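Local coordinates for Alpha/beta hydrolase fold protein (Nakamurella multipartita, PDB 4Y7D) that probably acts as a hydrolase of the alpha/beta hydrolase fold, although its substrate is not known, at residues A48-A53 against A63-R68; L104-G109 against E200-E205; S112-A117 against L127-A132; T242-G247 against E256-A261; A280-P285 against P289-A294. All coordinates share one frame; numbering follows the deposited sequence. Where two conformers were deposited one is given.

Interaction 1: residues A48-A53 against A63-R68; sequences AGLAMA and AIVVDR
Val65 meets helix 48-53 where that helix has no side chain to hold it off, at Gly49. From CB the valine divides into two methyls with separate partners. CG1, anti to the backbone N (chi1 176°), reaches the helix backbone and ends 3.5 Å from Gly49 CA, with the carbonyl carbon of the same residue equally near. It also lies 3.6 Å from Leu50 N, so this methyl rests against main chain. Gly49 has no side chain; a CB modelled there would lie about 2.3 Å from Val65 CG1, so the close seat probably depends on its absence. CG2, beside the backbone N, turns along the helix instead. It meets Leu50 CD2 at 4.0 Å, the two side chains crossing at about a right angle, and on another side Ala53 CB at 4.2 Å.

This is the helix-to-second-strand half of a beta-alpha-beta crossover, in which strand 35-39, helix 46-58 and strand 62-66 follow one another and the two strands lie parallel and adjacent. Helix and strand run nearly antiparallel (154°), and their axes come within 8.0 Å, an approach that the small residues permit. One turn beyond Gly49, Ala53 CB faces Ala63 CB at 3.8 Å, methyl to methyl. Leu50 continues over Val28 and Val30 of strand 23-31, whereas Ile64 and Val66 point to the far face of the sheet. Asp67 OD1 accepts a hydrogen bond from His46 N, and Arg68 forms a salt bridge with Asp223.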
# COMPACT_ATOMS: atom_id res chain seq x y z
N ALA A 48 -5.67 -1.71 6.43
CA ALA A 48 -5.08 -0.75 5.49
C ALA A 48 -5.48 -1.09 4.09
O ALA A 48 -5.83 -0.22 3.31
CB ALA A 48 -3.56 -0.73 5.61
N GLY A 49 -5.35 -2.36 3.73
CA GLY A 49 -5.71 -2.79 2.37
C GLY A 49 -7.15 -2.49 2.01
O GLY A 49 -7.43 -2.07 0.90
N LEU A 50 -8.08 -2.72 2.92
CA LEU A 50 -9.46 -2.43 2.60
C LEU A 50 -9.70 -0.94 2.40
O LEU A 50 -10.55 -0.55 1.58
CB LEU A 50 -10.38 -2.95 3.73
CG LEU A 50 -10.64 -4.44 3.74
CD1 LEU A 50 -11.24 -4.93 5.06
CD2 LEU A 50 -11.58 -4.83 2.59
N ALA A 51 -9.00 -0.12 3.16
CA ALA A 51 -9.11 1.32 3.01
C ALA A 51 -8.56 1.75 1.65
O ALA A 51 -9.20 2.53 0.92
CB ALA A 51 -8.34 2.04 4.13
N MSE A 52 -7.43 1.17 1.26
CA MSE A 52 -6.87 1.36 -0.10
C MSE A 52 -7.87 0.94 -1.20
O MSE A 52 -7.93 1.58 -2.25
CB MSE A 52 -5.60 0.56 -0.29
CG MSE A 52 -4.41 1.03 0.55
SE MSE A 52 -2.96 -0.33 0.49
CE MSE A 52 -2.67 -0.41 -1.42
N ALA A 53 -8.61 -0.15 -0.95
CA ALA A 53 -9.47 -0.79 -1.95
C ALA A 53 -10.82 -0.14 -2.09
O ALA A 53 -11.54 -0.46 -3.06
CB ALA A 53 -9.69 -2.25 -1.61
N ALA A 63 -11.90 -6.72 -5.02
CA ALA A 63 -10.56 -6.68 -4.43
C ALA A 63 -10.24 -7.94 -3.63
O ALA A 63 -11.12 -8.52 -2.97
CB ALA A 63 -10.46 -5.47 -3.54
N ILE A 64 -8.98 -8.37 -3.72
CA ILE A 64 -8.44 -9.46 -2.98
C ILE A 64 -7.39 -8.78 -2.09
O ILE A 64 -6.34 -8.42 -2.56
CB ILE A 64 -7.82 -10.54 -3.91
CG1 ILE A 64 -8.91 -11.11 -4.84
CG2 ILE A 64 -7.13 -11.65 -3.11
CD1 ILE A 64 -8.35 -11.73 -6.10
N VAL A 65 -7.72 -8.59 -0.81
CA VAL A 65 -6.88 -7.74 0.06
C VAL A 65 -6.14 -8.68 1.00
O VAL A 65 -6.80 -9.31 1.85
CB VAL A 65 -7.78 -6.83 0.91
CG1 VAL A 65 -6.94 -6.02 1.90
CG2 VAL A 65 -8.74 -6.00 0.05
N VAL A 66 -4.84 -8.84 0.81
CA VAL A 66 -4.08 -9.77 1.63
C VAL A 66 -3.58 -9.16 2.91
O VAL A 66 -3.41 -7.94 2.98
CB VAL A 66 -2.81 -10.29 0.89
CG1 VAL A 66 -3.21 -11.33 -0.13
CG2 VAL A 66 -2.02 -9.15 0.25
N ASP A 67 -3.32 -10.02 3.89
CA ASP A 67 -2.38 -9.75 4.97
C ASP A 67 -1.05 -10.37 4.52
O ASP A 67 -0.97 -11.57 4.30
CB ASP A 67 -2.83 -10.39 6.28
CG ASP A 67 -3.92 -9.62 6.97
OD1 ASP A 67 -3.69 -8.43 7.24
OD2 ASP A 67 -5.02 -10.19 7.27
N ARG A 68 -0.02 -9.56 4.31
CA ARG A 68 1.28 -10.09 3.93
C ARG A 68 1.87 -10.87 5.09
O ARG A 68 1.47 -10.68 6.26
CB ARG A 68 2.22 -9.00 3.44
CG ARG A 68 1.73 -8.37 2.12
CD ARG A 68 2.81 -7.55 1.42
NE ARG A 68 3.08 -6.32 2.18
CZ ARG A 68 4.16 -6.15 2.94
NH1 ARG A 68 4.28 -5.05 3.65
NH2 ARG A 68 5.06 -7.09 3.03

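Interaction 2: residues L104-G109 against E200-E205; sequences LCWSGG and ERFTLE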
# COMPACT_ATOMS: atom_id res chain seq x y z
N LEU A 104 -2.76 -3.53 -7.26
CA LEU A 104 -2.63 -2.20 -6.64
C LEU A 104 -1.72 -2.36 -5.43
O LEU A 104 -2.07 -3.08 -4.47
CB LEU A 104 -3.95 -1.65 -6.18
CG LEU A 104 -3.94 -0.35 -5.37
CD1 LEU A 104 -3.50 0.78 -6.28
CD2 LEU A 104 -5.25 -0.04 -4.74
N CYS A 105 -0.62 -1.63 -5.44
CA CYS A 105 0.29 -1.61 -4.30
C CYS A 105 0.62 -0.20 -3.86
O CYS A 105 0.54 0.75 -4.64
CB CYS A 105 1.55 -2.38 -4.60
SG CYS A 105 2.66 -1.72 -5.87
N TRP A 106 1.03 -0.08 -2.59
CA TRP A 106 1.47 1.21 -2.06
C TRP A 106 2.62 0.95 -1.15
O TRP A 106 2.62 -0.05 -0.47
CB TRP A 106 0.32 1.83 -1.31
CG TRP A 106 0.53 3.15 -0.61
CD1 TRP A 106 1.37 4.17 -0.96
CD2 TRP A 106 -0.22 3.63 0.49
NE1 TRP A 106 1.19 5.25 -0.14
CE2 TRP A 106 0.22 4.94 0.77
CE3 TRP A 106 -1.26 3.08 1.26
CZ2 TRP A 106 -0.32 5.70 1.81
CZ3 TRP A 106 -1.82 3.84 2.27
CH2 TRP A 106 -1.33 5.13 2.55
N SER A 107 3.65 1.83 -1.20
CA SER A 107 4.69 1.89 -0.17
C SER A 107 5.46 0.57 -0.04
O SER A 107 5.99 0.03 -1.05
CB SER A 107 4.01 2.33 1.14
OG SER A 107 4.93 2.92 2.05
N GLY A 108 5.52 -0.01 1.17
CA GLY A 108 6.16 -1.31 1.35
C GLY A 108 5.48 -2.50 0.67
O GLY A 108 6.05 -3.56 0.61
N GLY A 109 4.32 -2.30 0.05
CA GLY A 109 3.77 -3.33 -0.84
C GLY A 109 4.46 -3.45 -2.22
O GLY A 109 4.21 -4.38 -2.98
N GLU A 200 -11.34 11.59 5.02
CA GLU A 200 -11.15 11.57 6.48
C GLU A 200 -11.04 10.13 6.96
O GLU A 200 -10.13 9.77 7.70
CB GLU A 200 -12.31 12.28 7.20
CG GLU A 200 -12.17 12.28 8.73
CD GLU A 200 -13.27 13.02 9.44
OE1 GLU A 200 -14.08 13.74 8.79
OE2 GLU A 200 -13.32 12.89 10.67
N ARG A 201 -11.99 9.31 6.53
CA ARG A 201 -12.01 7.92 6.93
C ARG A 201 -10.73 7.21 6.51
O ARG A 201 -10.14 6.48 7.32
CB ARG A 201 -13.24 7.20 6.36
CG ARG A 201 -13.22 5.71 6.65
CD ARG A 201 -14.50 5.00 6.20
NE ARG A 201 -14.89 5.39 4.84
CZ ARG A 201 -15.97 4.92 4.22
NH1 ARG A 201 -16.25 5.34 3.01
NH2 ARG A 201 -16.75 4.02 4.81
N PHE A 202 -10.30 7.42 5.25
CA PHE A 202 -9.07 6.79 4.78
C PHE A 202 -7.89 7.17 5.66
O PHE A 202 -7.10 6.29 6.08
CB PHE A 202 -8.74 7.19 3.32
CG PHE A 202 -7.45 6.63 2.83
CD1 PHE A 202 -7.39 5.37 2.23
CD2 PHE A 202 -6.27 7.34 2.95
CE1 PHE A 202 -6.20 4.83 1.80
CE2 PHE A 202 -5.06 6.80 2.53
CZ PHE A 202 -5.02 5.54 1.94
N THR A 203 -7.77 8.47 5.95
CA THR A 203 -6.62 8.95 6.69
C THR A 203 -6.56 8.36 8.11
O THR A 203 -5.48 7.99 8.59
CB THR A 203 -6.57 10.50 6.73
OG1 THR A 203 -6.64 11.01 5.39
CG2 THR A 203 -5.28 10.99 7.39
N LEU A 204 -7.70 8.33 8.78
CA LEU A 204 -7.78 7.80 10.14
C LEU A 204 -7.45 6.31 10.17
O LEU A 204 -6.66 5.85 11.04
CB LEU A 204 -9.18 8.06 10.72
CG LEU A 204 -9.58 9.52 10.88
CD1 LEU A 204 -11.05 9.63 11.26
CD2 LEU A 204 -8.72 10.23 11.91
N GLU A 205 -7.97 5.57 9.20
CA GLU A 205 -7.68 4.13 9.15
C GLU A 205 -6.20 3.85 8.93
O GLU A 205 -5.63 2.99 9.60
CB GLU A 205 -8.56 3.45 8.12
CG GLU A 205 -9.98 3.40 8.65
CD GLU A 205 -11.01 2.77 7.73
OE1 GLU A 205 -10.61 2.33 6.65
OE2 GLU A 205 -12.22 2.76 8.09
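Trp106 O, the carbonyl of the residue whose ring reaches Phe202, accepts a hydrogen bond of 2.9 Å from Gly109 N, and so closes the tight turn that ends strand 104-106. Between the two glycines and the tryptophan, Ser107 has a positive phi (60°), a geometry consistent with the nucleophile elbow of alpha/beta hydrolases. Its OG is hydrogen-bonded to His278 NE2, as would suit a nucleophile and its general base.

The contact itself is aromatic. The far rim of the indole meets the far end of the phenyl ring, with Trp106 CZ3 3.6 Å from Phe202 CZ. Phe202 CZ also lies 3.8 Å from Trp106 CH2, so one ring carbon sits against a bond of the indole. The two planes are inclined by 35° and the pair is oblique. In both residues CG stands anti to the backbone N, and the side chains extend toward each other from opposite directions across a backbone gap of 13.7 Å between Trp106 CA and Phe202 CA.

Trp282 joins the pair, stacking on Phe202 and meeting Trp106 obliquely. Met52 of helix 46-58 and Val130 of strand 124-130 border the indole, while Leu204 carries helix 197-209 on to helix 167-177.

Interaction 3: residues S112-A117 against L127-A132; sequences SSYRLA and LVSVAA
The helix that follows the sharp turn after strand 101-106 folds back over strand 124-130 in a beta-alpha-beta unit, and Tyr114 is its main point of touch. Helix 112-117 and strand 127-130 run nearly antiparallel (156°), their axes 10.2 Å apart at closest, and the large ring spans part of that separation. With CG anti to the carbonyl carbon (chi1 -72°), the ring swings toward the strand although its CB bond does not aim there.

The phenol oxygen is gripped twice. Ser129 OG donates to Tyr114 OH in a short bond of 2.7 Å, its hydroxyl extended from the strand anti to the backbone N. A water in the plane of the ring lies 2.6 Å from Tyr114 OH, and the same water donates to Ala132 O at 2.7 Å. These bonds tie the ring to Ser129 and, through the water, to the carbonyl of Ala132. Nearer the CB end of the tyrosine, Leu127 CD2 packs 4.0 Å from Tyr114 CD1 and 4.2 Å from Ala117 CB. A phenylalanine in place of Tyr114 would probably leave Ser129 OG without its acceptor and the water held by one fewer partner.

Ala261 of helix 255-264 touches the phenol oxygen from the next crossover, Leu235 and Ile238 also touch the Tyr114 side chain, and strand 124-130 lies between strands 101-106 and 242-247.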
# COMPACT_ATOMS: atom_id res chain seq x y z
N SER A 112 7.16 -6.86 -3.29
CA SER A 112 6.53 -8.14 -3.60
C SER A 112 5.62 -7.98 -4.85
O SER A 112 5.51 -8.91 -5.64
CB SER A 112 5.73 -8.62 -2.41
OG SER A 112 4.69 -7.74 -1.98
N SER A 113 5.03 -6.83 -5.01
CA SER A 113 4.14 -6.60 -6.19
C SER A 113 4.99 -6.50 -7.47
O SER A 113 4.63 -7.10 -8.52
CB SER A 113 3.32 -5.35 -5.99
OG SER A 113 2.48 -5.44 -4.84
N TYR A 114 6.09 -5.73 -7.41
CA TYR A 114 7.01 -5.68 -8.52
C TYR A 114 7.55 -7.07 -8.86
O TYR A 114 7.63 -7.42 -10.07
CB TYR A 114 8.14 -4.72 -8.31
CG TYR A 114 7.77 -3.26 -8.36
CD1 TYR A 114 7.05 -2.72 -9.46
CD2 TYR A 114 8.10 -2.41 -7.33
CE1 TYR A 114 6.76 -1.39 -9.54
CE2 TYR A 114 7.81 -1.04 -7.38
CZ TYR A 114 7.12 -0.53 -8.48
OH TYR A 114 6.83 0.80 -8.56
N ARG A 115 7.91 -7.86 -7.86
CA ARG A 115 8.37 -9.22 -8.16
C ARG A 115 7.30 -10.10 -8.85
O ARG A 115 7.63 -10.95 -9.71
CB ARG A 115 8.91 -9.93 -6.91
CG ARG A 115 10.25 -9.39 -6.38
CD ARG A 115 11.33 -9.30 -7.45
NE ARG A 115 11.72 -10.64 -7.89
CZ ARG A 115 12.34 -10.92 -9.02
NH1 ARG A 115 12.57 -9.98 -9.95
NH2 ARG A 115 12.67 -12.19 -9.25
N LEU A 116 6.06 -9.95 -8.44
CA LEU A 116 4.97 -10.69 -9.06
C LEU A 116 4.86 -10.28 -10.54
O LEU A 116 4.81 -11.13 -11.43
CB LEU A 116 3.66 -10.39 -8.34
CG LEU A 116 2.43 -11.16 -8.87
CD1 LEU A 116 2.58 -12.67 -8.67
CD2 LEU A 116 1.16 -10.67 -8.24
N ALA A 117 4.87 -8.97 -10.80
CA ALA A 117 4.79 -8.51 -12.19
C ALA A 117 6.01 -8.93 -13.03
O ALA A 117 5.86 -9.22 -14.22
CB ALA A 117 4.55 -6.99 -12.26
N LEU A 127 -0.79 -2.95 -13.45
CA LEU A 127 -0.16 -2.60 -12.20
C LEU A 127 -0.37 -1.11 -11.91
O LEU A 127 -0.01 -0.28 -12.71
CB LEU A 127 1.35 -2.93 -12.27
CG LEU A 127 2.23 -2.59 -11.05
CD1 LEU A 127 1.73 -3.27 -9.78
CD2 LEU A 127 3.63 -3.00 -11.44
N VAL A 128 -0.90 -0.80 -10.74
CA VAL A 128 -0.91 0.55 -10.20
C VAL A 128 -0.04 0.57 -8.96
O VAL A 128 -0.33 -0.13 -7.97
CB VAL A 128 -2.32 1.02 -9.88
CG1 VAL A 128 -2.32 2.42 -9.28
CG2 VAL A 128 -3.15 1.00 -11.17
N SER A 129 1.02 1.37 -9.04
CA SER A 129 2.05 1.37 -8.02
C SER A 129 2.17 2.77 -7.42
O SER A 129 2.69 3.71 -8.05
CB SER A 129 3.34 0.90 -8.60
OG SER A 129 4.33 0.89 -7.63
N VAL A 130 1.71 2.89 -6.18
CA VAL A 130 1.58 4.20 -5.52
C VAL A 130 2.75 4.34 -4.55
O VAL A 130 2.88 3.53 -3.63
CB VAL A 130 0.26 4.27 -4.77
CG1 VAL A 130 0.03 5.65 -4.14
CG2 VAL A 130 -0.88 3.94 -5.75
N ALA A 131 3.57 5.38 -4.75
CA ALA A 131 4.69 5.71 -3.85
C ALA A 131 5.32 4.45 -3.29
O ALA A 131 5.41 4.27 -2.07
CB ALA A 131 4.22 6.64 -2.75
N ALA A 132 5.78 3.58 -4.19
CA ALA A 132 6.16 2.22 -3.83
C ALA A 132 7.66 2.05 -3.79
O ALA A 132 8.40 2.54 -4.66
CB ALA A 132 5.55 1.22 -4.80
O HOH W 1 7.83 2.83 -7.28

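Interaction 4: residues T242-G247 against E256-A261; sequences TLVVSG and EFSRFA
Ser258 sets its short side chain against two residues of strand 242-247 that face the same way, Val244 and Ser246. Its CB is the central atom, lying 3.6 Å from Val244 CG1 and 3.7 Å from Ser246 CB. The same valine methyl also reaches the helix backbone, 3.6 Å from Ser258 O. Ser258 OG, placed anti to the carbonyl carbon (chi1 -68°), is thereby brought to 3.6 Å from Ser246 CB. Despite two hydroxyls in this contact, they do not bond to each other: Ser246 OG and Ser258 OG stay 4.2 Å apart. The touch is therefore one of carbon and van der Waals surface, made by side chains small enough to bring the helix and strand axes within 8.2 Å of each other.

A second shell fixes both partners. Strand 242-247 is bonded through its backbone to Leu127 and Ser129 on one edge and to Glu269 and Val271 on the other, so Val244 and Ser246 are held in an interior strand, next to the edge strand 269-273. His135 ties the helix: its ring stacks on Phe257, meets Phe260 edge-to-face, and shares a hydrogen bond with Glu256 OE1. Ser134 OG is in turn bonded to Phe257 O. On the reverse face of the sheet Leu243 and Val245 pack on helix 288-299.

Strand 242-247, helix 255-264 and strand 269-273 form a beta-alpha-beta crossover, with helix and first strand at 159°, as is characteristic of the C-terminal half of the three-layer alpha/beta/alpha sandwich of the alpha/beta hydrolase fold.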
# COMPACT_ATOMS: atom_id res chain seq x y z
N THR A 242 1.15 -0.08 -16.74
CA THR A 242 1.59 0.32 -15.39
C THR A 242 1.42 1.79 -15.21
O THR A 242 1.82 2.58 -16.09
CB THR A 242 3.05 -0.10 -15.10
OG1 THR A 242 3.19 -1.53 -15.06
CG2 THR A 242 3.51 0.42 -13.74
N LEU A 243 0.79 2.16 -14.08
CA LEU A 243 0.61 3.53 -13.67
C LEU A 243 1.38 3.66 -12.37
O LEU A 243 1.11 2.93 -11.44
CB LEU A 243 -0.87 3.86 -13.47
CG LEU A 243 -1.25 5.13 -12.74
CD1 LEU A 243 -0.74 6.35 -13.48
CD2 LEU A 243 -2.78 5.18 -12.56
N VAL A 244 2.31 4.61 -12.33
CA VAL A 244 3.14 4.91 -11.16
C VAL A 244 2.71 6.31 -10.66
O VAL A 244 2.64 7.23 -11.46
CB VAL A 244 4.60 4.95 -11.55
CG1 VAL A 244 5.47 5.13 -10.32
CG2 VAL A 244 5.00 3.66 -12.29
N VAL A 245 2.39 6.42 -9.38
CA VAL A 245 1.84 7.66 -8.79
C VAL A 245 2.72 8.13 -7.65
O VAL A 245 2.96 7.35 -6.70
CB VAL A 245 0.41 7.46 -8.27
CG1 VAL A 245 -0.17 8.77 -7.74
CG2 VAL A 245 -0.48 6.87 -9.34
N SER A 246 3.16 9.40 -7.72
CA SER A 246 4.00 10.00 -6.71
C SER A 246 3.53 11.40 -6.30
O SER A 246 3.29 12.25 -7.11
CB SER A 246 5.46 10.07 -7.19
OG SER A 246 6.29 10.75 -6.25
N GLY A 247 3.43 11.62 -5.01
CA GLY A 247 3.22 12.95 -4.46
C GLY A 247 4.56 13.63 -4.31
O GLY A 247 5.51 13.06 -3.74
N GLU A 256 11.93 9.77 -5.97
CA GLU A 256 12.93 9.11 -6.82
C GLU A 256 12.61 7.64 -7.01
O GLU A 256 12.95 7.04 -8.08
CB GLU A 256 14.37 9.23 -6.22
CG GLU A 256 15.48 8.49 -6.99
CD GLU A 256 15.76 6.96 -6.61
OE1 GLU A 256 15.24 6.45 -5.57
OE2 GLU A 256 16.54 6.29 -7.40
N PHE A 257 11.97 7.01 -6.02
CA PHE A 257 11.61 5.60 -6.20
C PHE A 257 10.63 5.44 -7.37
O PHE A 257 10.71 4.45 -8.15
CB PHE A 257 10.98 5.00 -4.96
CG PHE A 257 11.97 4.68 -3.85
CD1 PHE A 257 12.66 3.51 -3.86
CD2 PHE A 257 12.18 5.56 -2.80
CE1 PHE A 257 13.58 3.21 -2.87
CE2 PHE A 257 13.12 5.27 -1.79
CZ PHE A 257 13.80 4.08 -1.83
N SER A 258 9.70 6.38 -7.45
CA SER A 258 8.72 6.32 -8.55
C SER A 258 9.30 6.70 -9.93
O SER A 258 8.88 6.13 -10.96
CB SER A 258 7.54 7.19 -8.22
OG SER A 258 6.76 6.70 -7.12
N ARG A 259 10.19 7.68 -9.99
CA ARG A 259 10.84 8.05 -11.25
C ARG A 259 11.69 6.90 -11.74
O ARG A 259 11.68 6.60 -12.91
CB ARG A 259 11.72 9.32 -11.10
CG ARG A 259 10.94 10.60 -11.25
CD ARG A 259 11.85 11.84 -11.43
NE ARG A 259 12.50 12.08 -10.14
CZ ARG A 259 11.96 12.73 -9.09
NH1 ARG A 259 10.75 13.32 -9.18
NH2 ARG A 259 12.66 12.79 -7.95
N PHE A 260 12.39 6.22 -10.82
CA PHE A 260 13.16 5.05 -11.15
C PHE A 260 12.25 3.97 -11.73
O PHE A 260 12.59 3.36 -12.73
CB PHE A 260 13.90 4.49 -9.91
CG PHE A 260 14.58 3.18 -10.13
CD1 PHE A 260 15.76 3.12 -10.84
CD2 PHE A 260 14.10 2.02 -9.58
CE1 PHE A 260 16.38 1.92 -11.03
CE2 PHE A 260 14.73 0.81 -9.76
CZ PHE A 260 15.90 0.78 -10.48
N ALA A 261 11.15 3.69 -11.04
CA ALA A 261 10.24 2.62 -11.44
C ALA A 261 9.69 2.91 -12.83
O ALA A 261 9.72 2.01 -13.68
CB ALA A 261 9.13 2.45 -10.42

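Interaction 5: residues A280-P285 against P289-A294; sequences AFWVHP and PVRRRA
Phe281 and Arg291 are joined by both polar and aromatic contact. The polar one is a hydrogen bond: in one of two conformers of Arg291, NH2 donates to Phe281 O over 2.9 Å, fairly straight (156°). The carbonyl oxygen lies close to the guanidinium plane, while the donor stands somewhat tilted from the plane of the carbonyl. Ser287 OG binds the same nitrogen, so NH2 has two partners.

The aromatic contact is a CH-pi one: Arg291 CG sits over a face of the Phe281 ring, 3.8 Å from its centroid and 16° off the normal. The bend at chi3 then lets the chain carry its guanidinium back to the carbonyl.

Apolar contacts line the ring's edge. Val290 CG1 lies 3.9 Å from Phe281 CE1, and Ala294 CB 3.7 Å from Phe281 CZ. Were Phe281 an alanine, a gap would probably open between helix 280-283 and the Val290 and Ala294 side chains, and Arg291 CG would lose its CH-pi partner.

Phe281 reaches on to Val130 and Val245 of the sheet and, edge-to-face, to Phe55. Here the short helix 280-283 packs against helix 288-299; a C-terminal helix covering one face of the central sheet is characteristic of the alpha/beta hydrolase fold.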
# COMPACT_ATOMS: atom_id res chain seq x y z
N ALA A 280 -1.17 10.98 -0.91
CA ALA A 280 -1.75 11.76 -2.01
C ALA A 280 -2.76 11.08 -2.94
O ALA A 280 -3.74 11.69 -3.34
CB ALA A 280 -0.63 12.37 -2.84
N PHE A 281 -2.51 9.84 -3.32
CA PHE A 281 -3.36 9.16 -4.31
C PHE A 281 -4.81 9.09 -3.78
O PHE A 281 -5.73 9.06 -4.57
CB PHE A 281 -2.78 7.78 -4.59
CG PHE A 281 -3.59 6.90 -5.51
CD1 PHE A 281 -3.69 7.15 -6.85
CD2 PHE A 281 -4.21 5.75 -5.01
CE1 PHE A 281 -4.36 6.27 -7.67
CE2 PHE A 281 -4.93 4.90 -5.85
CZ PHE A 281 -4.99 5.16 -7.18
N TRP A 282 -4.99 9.06 -2.45
CA TRP A 282 -6.30 9.06 -1.83
C TRP A 282 -6.77 10.39 -1.31
O TRP A 282 -7.99 10.62 -1.29
CB TRP A 282 -6.40 8.02 -0.70
CG TRP A 282 -6.28 6.60 -1.21
CD1 TRP A 282 -7.31 5.75 -1.60
CD2 TRP A 282 -5.07 5.85 -1.38
NE1 TRP A 282 -6.81 4.54 -1.98
CE2 TRP A 282 -5.44 4.56 -1.86
CE3 TRP A 282 -3.71 6.13 -1.15
CZ2 TRP A 282 -4.51 3.60 -2.17
CZ3 TRP A 282 -2.78 5.15 -1.45
CH2 TRP A 282 -3.19 3.89 -1.94
N VAL A 283 -5.87 11.26 -0.88
CA VAL A 283 -6.29 12.48 -0.19
C VAL A 283 -5.94 13.82 -0.86
O VAL A 283 -6.38 14.87 -0.40
CB VAL A 283 -5.84 12.49 1.30
CG1 VAL A 283 -6.27 11.19 1.98
CG2 VAL A 283 -4.35 12.79 1.44
N HIS A 284 -5.16 13.80 -1.94
CA HIS A 284 -4.73 15.05 -2.60
C HIS A 284 -5.94 15.63 -3.32
O HIS A 284 -6.78 14.87 -3.83
CB HIS A 284 -3.58 14.74 -3.55
CG HIS A 284 -2.98 15.94 -4.21
ND1 HIS A 284 -3.58 16.56 -5.28
CD2 HIS A 284 -1.85 16.64 -3.96
CE1 HIS A 284 -2.86 17.60 -5.66
NE2 HIS A 284 -1.81 17.66 -4.89
N PRO A 285 -6.06 16.97 -3.39
CA PRO A 285 -7.28 17.55 -3.99
C PRO A 285 -7.48 17.24 -5.46
O PRO A 285 -8.56 17.35 -5.92
CB PRO A 285 -7.09 19.06 -3.79
CG PRO A 285 -5.62 19.24 -3.49
CD PRO A 285 -5.24 18.00 -2.74
N PRO A 289 -9.19 12.18 -10.39
CA PRO A 289 -8.93 11.69 -11.74
C PRO A 289 -7.91 10.59 -11.84
O PRO A 289 -7.98 9.76 -12.73
CB PRO A 289 -8.42 12.92 -12.46
CG PRO A 289 -9.13 14.04 -11.77
CD PRO A 289 -9.06 13.63 -10.32
N VAL A 290 -6.95 10.59 -10.91
CA VAL A 290 -5.91 9.57 -10.88
C VAL A 290 -6.49 8.23 -10.41
O VAL A 290 -6.14 7.17 -10.98
CB VAL A 290 -4.72 10.00 -10.00
CG1 VAL A 290 -3.55 9.08 -10.23
CG2 VAL A 290 -4.26 11.42 -10.35
N ARG A 291 -7.34 8.25 -9.36
CA ARG A 291 -8.03 7.03 -8.95
C ARG A 291 -8.95 6.48 -10.08
O ARG A 291 -8.99 5.25 -10.33
CB ARG A 291 -8.80 7.29 -7.66
CG ARG A 291 -7.89 7.34 -6.42
CD ARG A 291 -8.68 7.27 -5.14
NE ARG A 291 -9.77 8.24 -5.14
CZ ARG A 291 -9.65 9.53 -4.88
NH1 ARG A 291 -10.72 10.33 -4.92
NH2 ARG A 291 -8.47 10.05 -4.59
N ARG A 292 -9.66 7.36 -10.75
CA ARG A 292 -10.51 6.94 -11.89
C ARG A 292 -9.66 6.27 -12.97
O ARG A 292 -10.01 5.21 -13.47
CB ARG A 292 -11.33 8.09 -12.49
CG ARG A 292 -12.54 8.47 -11.65
CD ARG A 292 -13.51 9.42 -12.39
NE ARG A 292 -13.03 10.82 -12.42
CZ ARG A 292 -13.00 11.65 -11.36
NH1 ARG A 292 -13.43 11.26 -10.16
NH2 ARG A 292 -12.52 12.88 -11.50
N ARG A 293 -8.53 6.86 -13.29
CA ARG A 293 -7.60 6.30 -14.29
C ARG A 293 -7.05 4.95 -13.83
O ARG A 293 -6.94 4.02 -14.62
CB ARG A 293 -6.47 7.32 -14.65
CG ARG A 293 -5.29 6.77 -15.43
CD ARG A 293 -5.68 6.24 -16.79
NE ARG A 293 -4.56 5.68 -17.56
CZ ARG A 293 -4.70 4.83 -18.58
NH1 ARG A 293 -5.90 4.42 -18.98
NH2 ARG A 293 -3.63 4.39 -19.22
N ALA A 294 -6.66 4.88 -12.56
CA ALA A 294 -6.20 3.62 -11.97
C ALA A 294 -7.25 2.52 -12.12
O ALA A 294 -6.94 1.42 -12.56
CB ALA A 294 -5.83 3.81 -10.53

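Overall arrangement
One mixed sheet relates all five contacts. Interactions 3 and 4 share one of its faces, their centres about 10 Å apart, with Tyr114 OH 3.4 Å from Ala261 CB. Helices 46-58 and 288-299, of interactions 1 and 5, cover the other face. Interactions 1 and 4 are the most widely separated, about 20 Å between centres. Trp282 connects three contacts: its NE1 lies 3.2 Å from Met52 O of interaction 1, and its CD2 3.3 Å from Phe202 CZ of interaction 2. Interaction 2 also adjoins the probable active site around Ser107 and His278, and it links the sheet to helix 197-209 of the helical insertion. The sodium ion binds elsewhere, at Ala176 and Gly179.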